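Hypothetical protein (PDB 2IAY) is of unknown function but may take part in amino-acid metabolism. Local coordinates at residues T18-V23 / E107-T112. Residues are numbered along the deposited sequence; the frame is centred on the assembly and turned at random. Where two conformers were deposited one is given.
Sequences TLSPTV and ERDILT
Thr18 and Thr112 face each other as a hydrogen-bonded pair in a small antiparallel sheet, where strand 17-19 lies between strands 7-8 and 111-113. Thr18 N reaches Thr112 O at 2.8 Å, and Thr112 N returns a bond to Thr18 O. That carbonyl also takes a CA-H...O contact from Leu111 CA at 3.2 Å.

The close contacts are these strand bonds and the Asp109 carboxylate. Leu19 and Leu111, a non-hydrogen-bonded pair, make the buried, apolar side but barely meet, Leu19 CD1 to Leu111 CD2 being 4.5 Å. Both rest on Phe70 of strand 70-76; Leu111 also packs on Leu102 and Phe105, so it lies between helix 92-107 and Phe70. With chi1 at -176° and chi2 at 67°, Leu19 turns CD1 back toward the partner segment, 3.6 Å from Ile110 O; Val23 CG2 touches Ile110 CG1 at 4.3 Å. By contrast, the threonine face is the solvent side, Thr112 exposed and Thr18 partly so, where the nearest side-chain approach is Thr112 OG1 to Thr18 CB, 3.5 Å.

Beyond the strands, Ser20 N still bonds Ile110 O, coming from above the carbonyl plane, and Asp109 binds two side chains of the type I turn Ser20-Val23, which its own Val23 N to Ser20 O bond closes. The carboxylate is gripped three ways: Lys24 forms a salt bridge to OD2, Ser20 OG meets OD1 from above the carboxylate plane while accepting from Thr22 N in an ST turn, and Thr22 OG1 donates to the syn lone pair of Asp109 OD2 at 2.6 Å.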
loop_
_atom_site.group_PDB
_atom_site.type_symbol
_atom_site.label_atom_id
_atom_site.label_comp_id
_atom_site.label_asym_id
_atom_site.label_seq_id
_atom_site.Cartn_x
_atom_site.Cartn_y
_atom_site.Cartn_z
ATOM N N THR A 18 4.423 3.392 -8.785
ATOM C CA THR A 18 3.795 4.532 -9.418
ATOM C C THR A 18 2.317 4.300 -9.575
ATOM O O THR A 18 1.873 3.239 -9.982
ATOM C CB THR A 18 4.424 4.713 -10.800
ATOM O OG1 THR A 18 5.818 4.976 -10.634
ATOM C CG2 THR A 18 3.813 5.886 -11.584
ATOM N N LEU A 19 1.522 5.314 -9.288
ATOM C CA LEU A 19 0.079 5.238 -9.488
ATOM C C LEU A 19 -0.207 5.259 -10.984
ATOM O O LEU A 19 0.284 6.097 -11.685
ATOM C CB LEU A 19 -0.594 6.409 -8.779
ATOM C CG LEU A 19 -2.134 6.438 -8.806
ATOM C CD1 LEU A 19 -2.740 5.290 -8.003
ATOM C CD2 LEU A 19 -2.667 7.766 -8.330
ATOM N N SER A 20 -1.036 4.351 -11.451
ATOM C CA SER A 20 -1.394 4.338 -12.844
ATOM C C SER A 20 -2.117 5.613 -13.214
ATOM O O SER A 20 -3.070 5.997 -12.552
ATOM C CB SER A 20 -2.280 3.169 -13.203
ATOM O OG SER A 20 -2.742 3.378 -14.522
ATOM N N PRO A 21 -1.741 6.243 -14.356
ATOM C CA PRO A 21 -2.441 7.428 -14.819
ATOM C C PRO A 21 -3.855 7.122 -15.335
ATOM O O PRO A 21 -4.589 8.048 -15.641
ATOM C CB PRO A 21 -1.543 7.962 -15.930
ATOM C CG PRO A 21 -0.849 6.774 -16.455
ATOM C CD PRO A 21 -0.602 5.908 -15.223
ATOM N N THR A 22 -4.191 5.840 -15.425
ATOM C CA THR A 22 -5.498 5.396 -15.889
ATOM C C THR A 22 -6.264 4.649 -14.812
ATOM O O THR A 22 -7.243 3.967 -15.118
ATOM C CB THR A 22 -5.359 4.523 -17.156
ATOM O OG1 THR A 22 -4.466 3.425 -16.921
ATOM C CG2 THR A 22 -4.827 5.357 -18.290
ATOM N N VAL A 23 -5.893 4.840 -13.548
ATOM C CA VAL A 23 -6.552 4.166 -12.433
ATOM C C VAL A 23 -8.051 4.499 -12.403
ATOM O O VAL A 23 -8.452 5.638 -12.587
ATOM C CB VAL A 23 -5.846 4.490 -11.121
ATOM C CG1 VAL A 23 -6.030 5.960 -10.691
ATOM C CG2 VAL A 23 -6.314 3.576 -10.014
ATOM N N GLU A 107 -1.413 -6.053 -11.666
ATOM C CA GLU A 107 -2.205 -6.761 -12.689
ATOM C C GLU A 107 -3.521 -6.097 -13.072
ATOM O O GLU A 107 -4.049 -6.336 -14.155
ATOM C CB GLU A 107 -2.464 -8.178 -12.202
ATOM C CG GLU A 107 -1.162 -9.022 -12.204
ATOM C CD GLU A 107 -0.308 -8.894 -13.479
ATOM O OE1 GLU A 107 -0.844 -9.115 -14.583
ATOM O OE2 GLU A 107 0.905 -8.547 -13.372
ATOM N N ARG A 108 -4.005 -5.213 -12.213
ATOM C CA ARG A 108 -5.296 -4.557 -12.416
ATOM C C ARG A 108 -5.175 -3.049 -12.656
ATOM O O ARG A 108 -6.121 -2.315 -12.498
ATOM C CB ARG A 108 -6.253 -4.903 -11.279
ATOM C CG ARG A 108 -6.413 -6.408 -11.054
ATOM C CD ARG A 108 -7.311 -7.075 -12.077
ATOM N NE ARG A 108 -8.696 -6.701 -11.832
ATOM C CZ ARG A 108 -9.421 -5.857 -12.570
ATOM N NH1 ARG A 108 -8.974 -5.325 -13.722
ATOM N NH2 ARG A 108 -10.637 -5.570 -12.165
ATOM N N ASP A 109 -3.997 -2.582 -13.087
ATOM C CA ASP A 109 -3.840 -1.184 -13.516
ATOM C C ASP A 109 -4.082 -0.182 -12.404
ATOM O O ASP A 109 -4.667 0.870 -12.632
ATOM C CB ASP A 109 -4.683 -0.861 -14.774
ATOM C CG ASP A 109 -4.421 0.519 -15.379
ATOM O OD1 ASP A 109 -3.260 0.937 -15.448
ATOM O OD2 ASP A 109 -5.382 1.203 -15.817
ATOM N N ILE A 110 -3.582 -0.501 -11.208
ATOM C CA ILE A 110 -3.582 0.439 -10.098
ATOM C C ILE A 110 -2.196 1.019 -9.876
ATOM O O ILE A 110 -2.059 2.246 -9.744
ATOM C CB ILE A 110 -4.181 -0.181 -8.808
ATOM C CG1 ILE A 110 -5.681 -0.559 -9.048
ATOM C CG2 ILE A 110 -3.993 0.752 -7.613
ATOM C CD1 ILE A 110 -6.279 -1.460 -7.996
ATOM N N LEU A 111 -1.191 0.145 -9.828
ATOM C CA LEU A 111 0.215 0.538 -9.644
ATOM C C LEU A 111 1.062 -0.049 -10.762
ATOM O O LEU A 111 0.725 -1.114 -11.293
ATOM C CB LEU A 111 0.773 0.013 -8.314
ATOM C CG LEU A 111 0.109 0.525 -7.037
ATOM C CD1 LEU A 111 0.763 -0.157 -5.817
ATOM C CD2 LEU A 111 0.205 2.061 -6.938
ATOM N N THR A 112 2.180 0.601 -11.027
ATOM C CA THR A 112 3.281 0.012 -11.804
ATOM C C THR A 112 4.571 0.147 -11.008
ATOM O O THR A 112 4.621 0.840 -10.005
ATOM C CB THR A 112 3.432 0.653 -13.164
ATOM O OG1 THR A 112 3.771 2.032 -12.992
ATOM C CG2 THR A 112 2.188 0.475 -13.996
#